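Local coordinates for toxin-antitoxin system antitoxin MntA family (PDB 6M6U), which neutralises its cognate toxin HepT mainly by transferring three AMP units in succession from ATP to a toxin tyrosine, and binds its own promoter, at residues E[20-26]-E[41-47]; E[83-87]-E[103-108]; E[80-84]-E[110-114]; E[6-10]-E[91-95]. The protein carries 2 engineered substitutions. All coordinates share one frame; numbering follows the deposited sequence.

Helix 6-16, the first helix, meets strand 91-94 only after a long excursion, so contact 4 closes the widest loop. Nested inside that loop, contact 1 pairs strand 20-26 with the next strand, 40-46, in the middle of the nucleotidyltransferase sheet. Contacts 2 and 3 both start from helix 80-89 and end on helix 97-125; they share Cys83 and Gln84, and each crosses contact 4 along the chain because strand 91-94 lies between the two helices. Contact 4 thus fixes the first helix to one side of the sheet, while contact 2 touches contact 1 through Tyr24 and Val86. Contact 3 carries the helix pairing outward, its centre about 23 Å from that of contact 4.

Contact 1 of 4, residues E[20-26]-E[41-47]; sequences LQLIYLF and EIAVLAA. Engineered in segment 41-47: Glu41 (natural residue Asp).
Glu41 lays its CB over one face of the Phe26 ring, 3.6 Å from the ring centroid, in a CH-pi contact. The two side chains cross at about a right angle, and the carboxylate plane is turned 68° from the ring. Phe26 reaches this place with CG between its backbone N and carbonyl carbon (chi1 70°), which folds the ring back over the partner strand until CE2 comes 3.9 Å from Ala43 CB. Glu41 is engineered from the natural aspartate of the GSX(10)DXD motif, a magnesium-binding position; the nearest atoms of its side chain and that of Asp71 are about 4 Å apart.

Farther along this antiparallel pair, Leu22 and Leu45 lie side by side and point the same way, CD1 of Leu22 being 3.7 Å from CD2 of Leu45. On the other face Ile23 runs alongside Val44, whereas Leu20 crosses Val44 at roughly a right angle. Tyr24 N bonds to Ala43 O at 2.8 Å. A classic beta bulge then shifts the register: Leu45 O accepts from both Gln21 N, at 2.7 Å, and Leu22 N, at 3.1 Å.

These are the two central strands of the polymerase beta-type nucleotidyltransferase sheet, flanked by strand 91-94 beside 20-26 and strand 70-74 beside 40-46. Helix 6-16 packs on Ile23, Ile42 and Val44, while helix 80-89 covers Tyr24 and Phe26 on the other face.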
loop_
_atom_site.group_PDB
_atom_site.type_symbol
_atom_site.label_atom_id
_atom_site.label_comp_id
_atom_site.label_asym_id
_atom_site.label_seq_id
_atom_site.Cartn_x
_atom_site.Cartn_y
_atom_site.Cartn_z
ATOM N N LEU E 20 23.627 -21.496 -13.629
ATOM C CA LEU E 20 23.793 -20.056 -13.497
ATOM C C LEU E 20 24.959 -19.579 -14.355
ATOM O O LEU E 20 25.965 -20.276 -14.503
ATOM C CB LEU E 20 24.025 -19.702 -12.032
ATOM C CG LEU E 20 24.033 -18.239 -11.610
ATOM C CD1 LEU E 20 22.702 -17.588 -11.932
ATOM C CD2 LEU E 20 24.318 -18.170 -10.117
ATOM N N GLN E 21 24.821 -18.396 -14.925
ATOM C CA GLN E 21 25.868 -17.885 -15.803
ATOM C C GLN E 21 26.367 -16.506 -15.407
ATOM O O GLN E 21 27.555 -16.225 -15.570
ATOM C CB GLN E 21 25.370 -17.850 -17.259
ATOM C CG GLN E 21 25.079 -19.223 -17.844
ATOM C CD GLN E 21 24.267 -19.158 -19.123
ATOM O OE1 GLN E 21 23.759 -18.101 -19.497
ATOM N NE2 GLN E 21 24.134 -20.293 -19.797
ATOM N N LEU E 22 25.494 -15.633 -14.907
ATOM C CA LEU E 22 25.882 -14.267 -14.589
ATOM C C LEU E 22 25.131 -13.803 -13.352
ATOM O O LEU E 22 23.931 -14.053 -13.224
ATOM C CB LEU E 22 25.593 -13.315 -15.765
ATOM C CG LEU E 22 26.405 -13.510 -17.051
ATOM C CD1 LEU E 22 25.743 -12.812 -18.230
ATOM C CD2 LEU E 22 27.845 -13.028 -16.892
ATOM N N ILE E 23 25.843 -13.140 -12.441
ATOM C CA ILE E 23 25.242 -12.439 -11.307
ATOM C C ILE E 23 25.658 -10.977 -11.386
ATOM O O ILE E 23 26.852 -10.676 -11.502
ATOM C CB ILE E 23 25.671 -13.035 -9.953
ATOM C CG1 ILE E 23 25.237 -14.494 -9.821
ATOM C CG2 ILE E 23 25.095 -12.216 -8.810
ATOM C CD1 ILE E 23 25.630 -15.115 -8.501
ATOM N N TYR E 24 24.680 -10.077 -11.319
ATOM C CA TYR E 24 24.936 -8.644 -11.257
ATOM C C TYR E 24 24.241 -8.049 -10.051
ATOM O O TYR E 24 23.085 -8.378 -9.759
ATOM C CB TYR E 24 24.435 -7.886 -12.491
ATOM C CG TYR E 24 25.115 -8.252 -13.776
ATOM C CD1 TYR E 24 26.362 -7.739 -14.095
ATOM C CD2 TYR E 24 24.498 -9.098 -14.681
ATOM C CE1 TYR E 24 26.981 -8.073 -15.277
ATOM C CE2 TYR E 24 25.106 -9.435 -15.859
ATOM C CZ TYR E 24 26.349 -8.924 -16.153
ATOM O OH TYR E 24 26.952 -9.266 -17.339
ATOM N N LEU E 25 24.952 -7.165 -9.370
ATOM C CA LEU E 25 24.341 -6.210 -8.466
ATOM C C LEU E 25 24.121 -4.928 -9.258
ATOM O O LEU E 25 25.020 -4.485 -9.980
ATOM C CB LEU E 25 25.250 -5.969 -7.259
ATOM C CG LEU E 25 24.735 -5.191 -6.055
ATOM C CD1 LEU E 25 23.665 -5.985 -5.303
ATOM C CD2 LEU E 25 25.909 -4.849 -5.147
ATOM N N PHE E 26 22.921 -4.360 -9.172
ATOM C CA PHE E 26 22.644 -3.120 -9.886
ATOM C C PHE E 26 21.792 -2.224 -8.995
ATOM O O PHE E 26 21.537 -2.528 -7.826
ATOM C CB PHE E 26 22.000 -3.392 -11.258
ATOM C CG PHE E 26 20.581 -3.913 -11.197
ATOM C CD1 PHE E 26 19.513 -3.084 -11.515
ATOM C CD2 PHE E 26 20.318 -5.238 -10.861
ATOM C CE1 PHE E 26 18.203 -3.553 -11.474
ATOM C CE2 PHE E 26 19.011 -5.716 -10.816
ATOM C CZ PHE E 26 17.951 -4.869 -11.125
ATOM N N GLU E 41 18.969 -4.899 -5.458
ATOM C CA GLU E 41 18.544 -5.291 -6.794
ATOM C C GLU E 41 19.613 -6.182 -7.408
ATOM O O GLU E 41 20.759 -5.755 -7.594
ATOM C CB GLU E 41 18.272 -4.063 -7.663
ATOM C CG GLU E 41 17.005 -3.312 -7.259
ATOM C CD GLU E 41 16.898 -1.930 -7.877
ATOM O OE1 GLU E 41 16.522 -1.820 -9.064
ATOM O OE2 GLU E 41 17.191 -0.945 -7.167
ATOM N N ILE E 42 19.237 -7.420 -7.713
ATOM C CA ILE E 42 20.155 -8.429 -8.223
ATOM C C ILE E 42 19.584 -9.001 -9.513
ATOM O O ILE E 42 18.386 -9.295 -9.600
ATOM C CB ILE E 42 20.391 -9.548 -7.187
ATOM C CG1 ILE E 42 20.902 -8.953 -5.877
ATOM C CG2 ILE E 42 21.373 -10.592 -7.729
ATOM C CD1 ILE E 42 20.704 -9.862 -4.687
ATOM N N ALA E 43 20.443 -9.158 -10.513
ATOM C CA ALA E 43 20.067 -9.731 -11.794
ATOM C C ALA E 43 20.896 -10.982 -12.043
ATOM O O ALA E 43 22.089 -11.022 -11.726
ATOM C CB ALA E 43 20.270 -8.731 -12.935
ATOM N N VAL E 44 20.261 -12.000 -12.609
ATOM C CA VAL E 44 20.926 -13.260 -12.901
ATOM C C VAL E 44 20.579 -13.678 -14.319
ATOM O O VAL E 44 19.495 -13.385 -14.835
ATOM C CB VAL E 44 20.542 -14.376 -11.901
ATOM C CG1 VAL E 44 21.164 -14.105 -10.542
ATOM C CG2 VAL E 44 19.030 -14.483 -11.782
ATOM N N LEU E 45 21.526 -14.352 -14.956
ATOM C CA LEU E 45 21.290 -15.053 -16.205
ATOM C C LEU E 45 21.640 -16.511 -15.976
ATOM O O LEU E 45 22.744 -16.824 -15.518
ATOM C CB LEU E 45 22.121 -14.473 -17.353
ATOM C CG LEU E 45 21.850 -15.065 -18.742
ATOM C CD1 LEU E 45 20.445 -14.711 -19.219
ATOM C CD2 LEU E 45 22.890 -14.595 -19.746
ATOM N N ALA E 46 20.693 -17.391 -16.261
ATOM C CA ALA E 46 20.911 -18.826 -16.252
ATOM C C ALA E 46 20.643 -19.371 -17.649
ATOM O O ALA E 46 20.150 -18.662 -18.532
ATOM C CB ALA E 46 20.016 -19.513 -15.213
ATOM N N ALA E 47 20.969 -20.652 -17.845
ATOM C CA ALA E 47 20.738 -21.280 -19.144
ATOM C C ALA E 47 19.260 -21.257 -19.517
ATOM O O ALA E 47 18.908 -20.991 -20.673
ATOM C CB ALA E 47 21.269 -22.713 -19.142
#

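Contact 2 of 4, residues E[83-87]-E[103-108]; sequences CQQVV and FAVKTI
Val87 is a knob set in a hole formed by Phe103, Ala104, Thr107 and Ile108. Its two methyl branches divide the work: CG2 comes within 3.4 Å of Phe103 CE2 and also meets Thr107 CB, while CG1 turns to Ala104 CB and lies 3.9 Å from Ile108 CD1. The valine and threonine side chains slide past each other in opposite directions. One helical turn earlier, Cys83 puts SG at the edge of the Phe103 ring, 5.1 Å from the centroid, as a sulfur-aromatic contact. Thr107 CG2 fits against the opposing backbone, 3.4 Å from Gln84 N, and Gln84 OE1 lies 3.6 Å from Ile108 CA.

Behind this shell, Thr107 OG1 donates to Phe103 O at 2.8 Å, coming from above the carbonyl plane, and Thr107 N reaches the same oxygen from the opposite face. With OG1 anti to the carbonyl carbon (chi1 -64°), CG2 is turned to the partner helix. Tyr24 and Leu75 pack on Phe103, and a HepT chain reaches Gln84, Ala104 and Ile108.

The buried threonine hydroxyl is therefore satisfied within its own helix, and the pairing of helices 80-89 and 97-125 here rests mainly on van der Waals packing, with the sulfur-aromatic contact beside it.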
loop_
_atom_site.group_PDB
_atom_site.type_symbol
_atom_site.label_atom_id
_atom_site.label_comp_id
_atom_site.label_asym_id
_atom_site.label_seq_id
_atom_site.Cartn_x
_atom_site.Cartn_y
_atom_site.Cartn_z
ATOM N N CYS E 83 17.496 -4.685 -18.962
ATOM C CA CYS E 83 18.781 -5.288 -19.306
ATOM C C CYS E 83 19.834 -4.223 -19.580
ATOM O O CYS E 83 21.002 -4.384 -19.208
ATOM C CB CYS E 83 18.625 -6.220 -20.508
ATOM S SG CYS E 83 17.806 -7.784 -20.124
ATOM N N GLN E 84 19.442 -3.123 -20.229
ATOM C CA GLN E 84 20.392 -2.044 -20.486
ATOM C C GLN E 84 20.884 -1.418 -19.185
ATOM O O GLN E 84 22.075 -1.109 -19.047
ATOM C CB GLN E 84 19.749 -0.988 -21.386
ATOM C CG GLN E 84 20.564 0.289 -21.569
ATOM C CD GLN E 84 21.636 0.173 -22.648
ATOM O OE1 GLN E 84 21.872 -0.902 -23.203
ATOM N NE2 GLN E 84 22.280 1.292 -22.959
ATOM N N GLN E 85 19.985 -1.225 -18.215
ATOM C CA GLN E 85 20.402 -0.649 -16.938
ATOM C C GLN E 85 21.415 -1.549 -16.239
ATOM O O GLN E 85 22.448 -1.077 -15.746
ATOM C CB GLN E 85 19.192 -0.403 -16.036
ATOM C CG GLN E 85 19.580 0.236 -14.699
ATOM C CD GLN E 85 18.434 0.310 -13.696
ATOM O OE1 GLN E 85 17.268 0.095 -14.032
ATOM N NE2 GLN E 85 18.770 0.616 -12.451
ATOM N N VAL E 86 21.134 -2.856 -16.188
ATOM C CA VAL E 86 22.086 -3.812 -15.621
ATOM C C VAL E 86 23.428 -3.711 -16.335
ATOM O O VAL E 86 24.485 -3.661 -15.700
ATOM C CB VAL E 86 21.521 -5.242 -15.698
ATOM C CG1 VAL E 86 22.584 -6.258 -15.298
ATOM C CG2 VAL E 86 20.290 -5.367 -14.812
ATOM N N VAL E 87 23.399 -3.672 -17.672
ATOM C CA VAL E 87 24.631 -3.594 -18.455
ATOM C C VAL E 87 25.357 -2.280 -18.190
ATOM O O VAL E 87 26.595 -2.224 -18.183
ATOM C CB VAL E 87 24.314 -3.771 -19.955
ATOM C CG1 VAL E 87 25.459 -3.272 -20.811
ATOM C CG2 VAL E 87 24.017 -5.227 -20.270
ATOM N N PHE E 103 26.290 -10.985 -23.341
ATOM C CA PHE E 103 25.050 -10.379 -22.869
ATOM C C PHE E 103 25.032 -8.876 -23.125
ATOM O O PHE E 103 24.015 -8.327 -23.573
ATOM C CB PHE E 103 24.870 -10.678 -21.382
ATOM C CG PHE E 103 23.745 -9.927 -20.744
ATOM C CD1 PHE E 103 22.432 -10.197 -21.094
ATOM C CD2 PHE E 103 23.998 -8.958 -19.786
ATOM C CE1 PHE E 103 21.390 -9.516 -20.505
ATOM C CE2 PHE E 103 22.954 -8.269 -19.185
ATOM C CZ PHE E 103 21.650 -8.548 -19.546
ATOM N N ALA E 104 26.149 -8.196 -22.862
ATOM C CA ALA E 104 26.199 -6.750 -23.044
ATOM C C ALA E 104 26.017 -6.370 -24.512
ATOM O O ALA E 104 25.233 -5.469 -24.840
ATOM C CB ALA E 104 27.516 -6.202 -22.496
ATOM N N VAL E 105 26.729 -7.055 -25.414
ATOM C CA VAL E 105 26.628 -6.753 -26.842
ATOM C C VAL E 105 25.202 -6.969 -27.337
ATOM O O VAL E 105 24.645 -6.139 -28.067
ATOM C CB VAL E 105 27.638 -7.600 -27.639
ATOM C CG1 VAL E 105 27.144 -7.820 -29.066
ATOM C CG2 VAL E 105 28.982 -6.920 -27.653
ATOM N N LYS E 106 24.590 -8.092 -26.950
ATOM C CA LYS E 106 23.198 -8.338 -27.317
ATOM C C LYS E 106 22.276 -7.268 -26.740
ATOM O O LYS E 106 21.381 -6.770 -27.433
ATOM C CB LYS E 106 22.772 -9.728 -26.845
ATOM C CG LYS E 106 21.282 -10.009 -26.998
ATOM C CD LYS E 106 20.899 -11.344 -26.377
ATOM C CE LYS E 106 19.395 -11.435 -26.142
ATOM N NZ LYS E 106 18.743 -12.481 -26.981
ATOM N N THR E 107 22.489 -6.889 -25.475
ATOM C CA THR E 107 21.605 -5.928 -24.822
ATOM C C THR E 107 21.703 -4.549 -25.468
ATOM O O THR E 107 20.687 -3.953 -25.843
ATOM C CB THR E 107 21.940 -5.830 -23.331
ATOM O OG1 THR E 107 21.685 -7.086 -22.686
ATOM C CG2 THR E 107 21.098 -4.745 -22.682
ATOM N N ILE E 108 22.920 -4.024 -25.600
ATOM C CA ILE E 108 23.096 -2.665 -26.105
ATOM C C ILE E 108 22.579 -2.545 -27.535
ATOM O O ILE E 108 21.994 -1.524 -27.915
ATOM C CB ILE E 108 24.575 -2.257 -25.995
ATOM C CG1 ILE E 108 25.025 -2.337 -24.530
ATOM C CG2 ILE E 108 24.786 -0.860 -26.565
ATOM C CD1 ILE E 108 26.504 -2.112 -24.331
#

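Contact 3 of 4, residues E[80-84]-E[110-114]; sequences TVLCQ and MYQHL
Stacking dominates between Gln84 and Tyr111. The glutamine amide lies flat on the phenol ring, the two planes only 5° apart, with NE2 3.6 Å from Tyr111 CD1 and OE1 over the root of the ring, 3.5 Å from Tyr111 CB. CG of Gln84 makes a CH-pi contact above the ring centre, 3.7 Å from the centroid. This overlap depends on the bend of the glutamine chain: CG stands opposite the backbone N (chi1 172°), and the turn at chi2, 83°, brings the amide round parallel to the ring. At the ring edge, near its plane, comes Val81 CA.

Apolar packing fills in the rest. Thr80 turns its methyl toward the start of segment 110-114, with CG2 3.7 Å from Tyr111 N and 3.9 Å from Met110 CB; the Thr80 and Met110 side chains cross at about a right angle. Val81 CG2 meets Leu114 CD2 at 4.1 Å.

A polar link runs outward to the toxin: Tyr111 OH is hydrogen-bonded to Asp3 of a HepT chain. Helix 97-125 includes regions whose deletion impairs antitoxin function and that are important for interaction with the toxin.

Between the two segments themselves the join is thus made by dispersion and amide-on-ring stacking. Tyr111 is engaged at both ends, its ring face by Gln84 and its hydroxyl by the toxin, which would limit its freedom to rotate.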
loop_
_atom_site.group_PDB
_atom_site.type_symbol
_atom_site.label_atom_id
_atom_site.label_comp_id
_atom_site.label_asym_id
_atom_site.label_seq_id
_atom_site.Cartn_x
_atom_site.Cartn_y
_atom_site.Cartn_z
ATOM N N THR E 80 14.071 -4.961 -22.231
ATOM C CA THR E 80 15.303 -4.453 -22.830
ATOM C C THR E 80 15.818 -3.231 -22.080
ATOM O O THR E 80 17.032 -3.065 -21.910
ATOM C CB THR E 80 15.071 -4.127 -24.304
ATOM O OG1 THR E 80 14.639 -5.310 -24.972
ATOM C CG2 THR E 80 16.365 -3.662 -24.951
ATOM N N VAL E 81 14.907 -2.361 -21.638
ATOM C CA VAL E 81 15.279 -1.232 -20.786
ATOM C C VAL E 81 16.025 -1.721 -19.549
ATOM O O VAL E 81 17.104 -1.217 -19.208
ATOM C CB VAL E 81 14.027 -0.428 -20.398
ATOM C CG1 VAL E 81 14.317 0.472 -19.202
ATOM C CG2 VAL E 81 13.532 0.383 -21.586
ATOM N N LEU E 82 15.458 -2.716 -18.859
ATOM C CA LEU E 82 16.076 -3.197 -17.627
ATOM C C LEU E 82 17.412 -3.878 -17.901
ATOM O O LEU E 82 18.379 -3.675 -17.157
ATOM C CB LEU E 82 15.128 -4.142 -16.889
ATOM C CG LEU E 82 15.612 -4.634 -15.519
ATOM C CD1 LEU E 82 16.128 -3.480 -14.665
ATOM C CD2 LEU E 82 14.474 -5.347 -14.804
ATOM N N CYS E 83 17.496 -4.685 -18.962
ATOM C CA CYS E 83 18.781 -5.288 -19.306
ATOM C C CYS E 83 19.834 -4.223 -19.580
ATOM O O CYS E 83 21.002 -4.384 -19.208
ATOM C CB CYS E 83 18.625 -6.220 -20.508
ATOM S SG CYS E 83 17.806 -7.784 -20.124
ATOM N N GLN E 84 19.442 -3.123 -20.229
ATOM C CA GLN E 84 20.392 -2.044 -20.486
ATOM C C GLN E 84 20.884 -1.418 -19.185
ATOM O O GLN E 84 22.075 -1.109 -19.047
ATOM C CB GLN E 84 19.749 -0.988 -21.386
ATOM C CG GLN E 84 20.564 0.289 -21.569
ATOM C CD GLN E 84 21.636 0.173 -22.648
ATOM O OE1 GLN E 84 21.872 -0.902 -23.203
ATOM N NE2 GLN E 84 22.280 1.292 -22.959
ATOM N N MET E 110 20.070 -4.425 -28.927
ATOM C CA MET E 110 18.614 -4.396 -28.797
ATOM C C MET E 110 18.129 -3.060 -28.251
ATOM O O MET E 110 17.071 -2.561 -28.657
ATOM C CB MET E 110 18.137 -5.535 -27.895
ATOM C CG MET E 110 18.321 -6.918 -28.491
ATOM S SD MET E 110 17.679 -8.231 -27.443
ATOM C CE MET E 110 15.910 -7.970 -27.587
ATOM N N TYR E 111 18.883 -2.466 -27.323
ATOM C CA TYR E 111 18.453 -1.194 -26.756
ATOM C C TYR E 111 18.569 -0.072 -27.779
ATOM O O TYR E 111 17.705 0.812 -27.843
ATOM C CB TYR E 111 19.259 -0.866 -25.498
ATOM C CG TYR E 111 18.775 0.384 -24.805
ATOM C CD1 TYR E 111 19.375 1.613 -25.046
ATOM C CD2 TYR E 111 17.694 0.340 -23.928
ATOM C CE1 TYR E 111 18.933 2.761 -24.422
ATOM C CE2 TYR E 111 17.241 1.484 -23.294
ATOM C CZ TYR E 111 17.866 2.693 -23.549
ATOM O OH TYR E 111 17.421 3.840 -22.936
ATOM N N GLN E 112 19.621 -0.097 -28.597
ATOM C CA GLN E 112 19.771 0.927 -29.624
ATOM C C GLN E 112 18.648 0.844 -30.651
ATOM O O GLN E 112 18.102 1.874 -31.061
ATOM C CB GLN E 112 21.139 0.801 -30.286
ATOM C CG GLN E 112 22.266 1.293 -29.387
ATOM C CD GLN E 112 23.639 1.036 -29.961
ATOM O OE1 GLN E 112 23.787 0.375 -30.985
ATOM N NE2 GLN E 112 24.658 1.566 -29.300
ATOM N N HIS E 113 18.271 -0.371 -31.058
ATOM C CA HIS E 113 17.145 -0.519 -31.977
ATOM C C HIS E 113 15.832 -0.112 -31.329
ATOM O O HIS E 113 14.951 0.430 -32.005
ATOM C CB HIS E 113 17.046 -1.957 -32.486
ATOM C CG HIS E 113 18.018 -2.281 -33.576
ATOM N ND1 HIS E 113 19.184 -2.980 -33.350
ATOM C CD2 HIS E 113 17.997 -2.000 -34.900
ATOM C CE1 HIS E 113 19.839 -3.117 -34.489
ATOM N NE2 HIS E 113 19.141 -2.531 -35.445
ATOM N N LEU E 114 15.680 -0.362 -30.025
ATOM C CA LEU E 114 14.467 0.069 -29.336
ATOM C C LEU E 114 14.380 1.591 -29.275
ATOM O O LEU E 114 13.301 2.164 -29.468
ATOM C CB LEU E 114 14.415 -0.527 -27.929
ATOM C CG LEU E 114 13.217 -0.013 -27.126
ATOM C CD1 LEU E 114 11.901 -0.474 -27.762
ATOM C CD2 LEU E 114 13.299 -0.410 -25.650
#

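Contact 4 of 4, residues E[6-10]-E[91-95]; sequences ENKII and KQLWG
Helix 6-16 packs across one face of the nucleotidyltransferase sheet, and here its first turn meets an edge strand of the sheet within this chain, 91-94, through a small apolar patch with a salt bridge at one end. In the bridge, Glu6 OE2 accepts from Lys91 NZ at 2.8 Å through its syn lone pair; a second, weak bond runs from NZ to Glu6 OE1 at 3.3 Å. The lysine chain is fully extended, with CG opposite its backbone N (chi1 176°), and it crosses the glutamate side chain at about a right angle.

Leu93 occupies the middle of the patch. Its two methyls part company: CD2 rests beside the carboxylate, 3.4 Å from Glu6 OE1, whereas CD1 goes inward to Ile9 CG2 at 4.0 Å. From the helix, Ile10 brings CD1 over the strand backbone, 3.3 Å from Leu93 O, and its CG1 packs on Leu93 CB. The other branch of Ile10, CG2, comes 4.0 Å from CD1 of the Trp94 indole. Neighbouring residues Leu93 and Trp94 can both face the helix because a classic beta bulge sets the pair against Ile23.

Backbone bonds from Lys91, Leu93 and Trp94 to Leu25 and Ile23 hold the strand to strand 20-26. Ile23 also packs against helix 6-16, which therefore covers strand 20-26 as well as strand 91-94.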
loop_
_atom_site.group_PDB
_atom_site.type_symbol
_atom_site.label_atom_id
_atom_site.label_comp_id
_atom_site.label_asym_id
_atom_site.label_seq_id
_atom_site.Cartn_x
_atom_site.Cartn_y
_atom_site.Cartn_z
ATOM N N GLU E 6 28.697 -9.686 -0.511
ATOM C CA GLU E 6 28.551 -10.199 -1.866
ATOM C C GLU E 6 28.811 -11.696 -1.936
ATOM O O GLU E 6 28.251 -12.376 -2.805
ATOM C CB GLU E 6 29.491 -9.449 -2.811
ATOM C CG GLU E 6 29.299 -7.941 -2.772
ATOM C CD GLU E 6 30.131 -7.201 -3.801
ATOM O OE1 GLU E 6 31.077 -7.798 -4.361
ATOM O OE2 GLU E 6 29.832 -6.014 -4.055
ATOM N N ASN E 7 29.649 -12.228 -1.043
ATOM C CA ASN E 7 29.920 -13.661 -1.067
ATOM C C ASN E 7 28.691 -14.460 -0.666
ATOM O O ASN E 7 28.464 -15.554 -1.196
ATOM C CB ASN E 7 31.099 -13.995 -0.155
ATOM C CG ASN E 7 32.420 -13.504 -0.711
ATOM O OD1 ASN E 7 32.658 -13.557 -1.919
ATOM N ND2 ASN E 7 33.291 -13.021 0.169
ATOM N N LYS E 8 27.890 -13.927 0.257
ATOM C CA LYS E 8 26.651 -14.593 0.634
ATOM C C LYS E 8 25.662 -14.592 -0.526
ATOM O O LYS E 8 24.977 -15.592 -0.767
ATOM C CB LYS E 8 26.051 -13.911 1.864
ATOM C CG LYS E 8 25.070 -14.760 2.647
ATOM C CD LYS E 8 24.422 -13.950 3.777
ATOM C CE LYS E 8 25.458 -13.409 4.752
ATOM N NZ LYS E 8 24.825 -12.786 5.951
ATOM N N ILE E 9 25.579 -13.473 -1.254
ATOM C CA ILE E 9 24.728 -13.397 -2.437
ATOM C C ILE E 9 25.147 -14.443 -3.460
ATOM O O ILE E 9 24.310 -15.162 -4.021
ATOM C CB ILE E 9 24.779 -11.982 -3.041
ATOM C CG1 ILE E 9 24.028 -10.994 -2.150
ATOM C CG2 ILE E 9 24.231 -11.988 -4.474
ATOM C CD1 ILE E 9 24.062 -9.567 -2.645
ATOM N N ILE E 10 26.451 -14.542 -3.718
ATOM C CA ILE E 10 26.945 -15.455 -4.743
ATOM C C ILE E 10 26.638 -16.899 -4.364
ATOM O O ILE E 10 26.124 -17.677 -5.180
ATOM C CB ILE E 10 28.451 -15.232 -4.974
ATOM C CG1 ILE E 10 28.679 -13.848 -5.587
ATOM C CG2 ILE E 10 29.035 -16.335 -5.861
ATOM C CD1 ILE E 10 30.115 -13.375 -5.527
ATOM N N LYS E 91 27.252 -4.212 -11.479
ATOM C CA LYS E 91 28.536 -4.746 -11.039
ATOM C C LYS E 91 28.453 -6.267 -11.118
ATOM O O LYS E 91 27.666 -6.889 -10.397
ATOM C CB LYS E 91 28.870 -4.281 -9.621
ATOM C CG LYS E 91 30.150 -4.888 -9.064
ATOM C CD LYS E 91 30.377 -4.499 -7.603
ATOM C CE LYS E 91 31.669 -5.109 -7.068
ATOM N NZ LYS E 91 31.877 -4.800 -5.621
ATOM N N GLN E 92 29.261 -6.861 -11.991
ATOM C CA GLN E 92 29.253 -8.308 -12.146
ATOM C C GLN E 92 29.858 -8.970 -10.915
ATOM O O GLN E 92 31.006 -8.692 -10.551
ATOM C CB GLN E 92 30.020 -8.716 -13.398
ATOM C CG GLN E 92 30.216 -10.213 -13.489
ATOM C CD GLN E 92 30.784 -10.654 -14.814
ATOM O OE1 GLN E 92 31.306 -9.842 -15.581
ATOM N NE2 GLN E 92 30.692 -11.951 -15.095
ATOM N N LEU E 93 29.092 -9.858 -10.280
ATOM C CA LEU E 93 29.571 -10.578 -9.106
ATOM C C LEU E 93 30.079 -11.979 -9.423
ATOM O O LEU E 93 30.848 -12.534 -8.629
ATOM C CB LEU E 93 28.463 -10.679 -8.051
ATOM C CG LEU E 93 27.857 -9.384 -7.504
ATOM C CD1 LEU E 93 26.860 -9.702 -6.399
ATOM C CD2 LEU E 93 28.950 -8.455 -6.992
ATOM N N TRP E 94 29.679 -12.557 -10.554
ATOM C CA TRP E 94 30.047 -13.926 -10.883
ATOM C C TRP E 94 29.803 -14.155 -12.370
ATOM O O TRP E 94 29.033 -13.435 -13.008
ATOM C CB TRP E 94 29.253 -14.925 -10.029
ATOM C CG TRP E 94 29.717 -16.342 -10.155
ATOM C CD1 TRP E 94 30.713 -16.952 -9.444
ATOM C CD2 TRP E 94 29.202 -17.328 -11.051
ATOM N NE1 TRP E 94 30.850 -18.259 -9.848
ATOM C CE2 TRP E 94 29.931 -18.514 -10.833
ATOM C CE3 TRP E 94 28.197 -17.323 -12.021
ATOM C CZ2 TRP E 94 29.688 -19.681 -11.551
ATOM C CZ3 TRP E 94 27.955 -18.482 -12.731
ATOM C CH2 TRP E 94 28.697 -19.646 -12.493
ATOM N N GLY E 95 30.470 -15.164 -12.910
ATOM C CA GLY E 95 30.346 -15.522 -14.307
ATOM C C GLY E 95 31.578 -15.123 -15.108
ATOM O O GLY E 95 32.366 -14.260 -14.714
#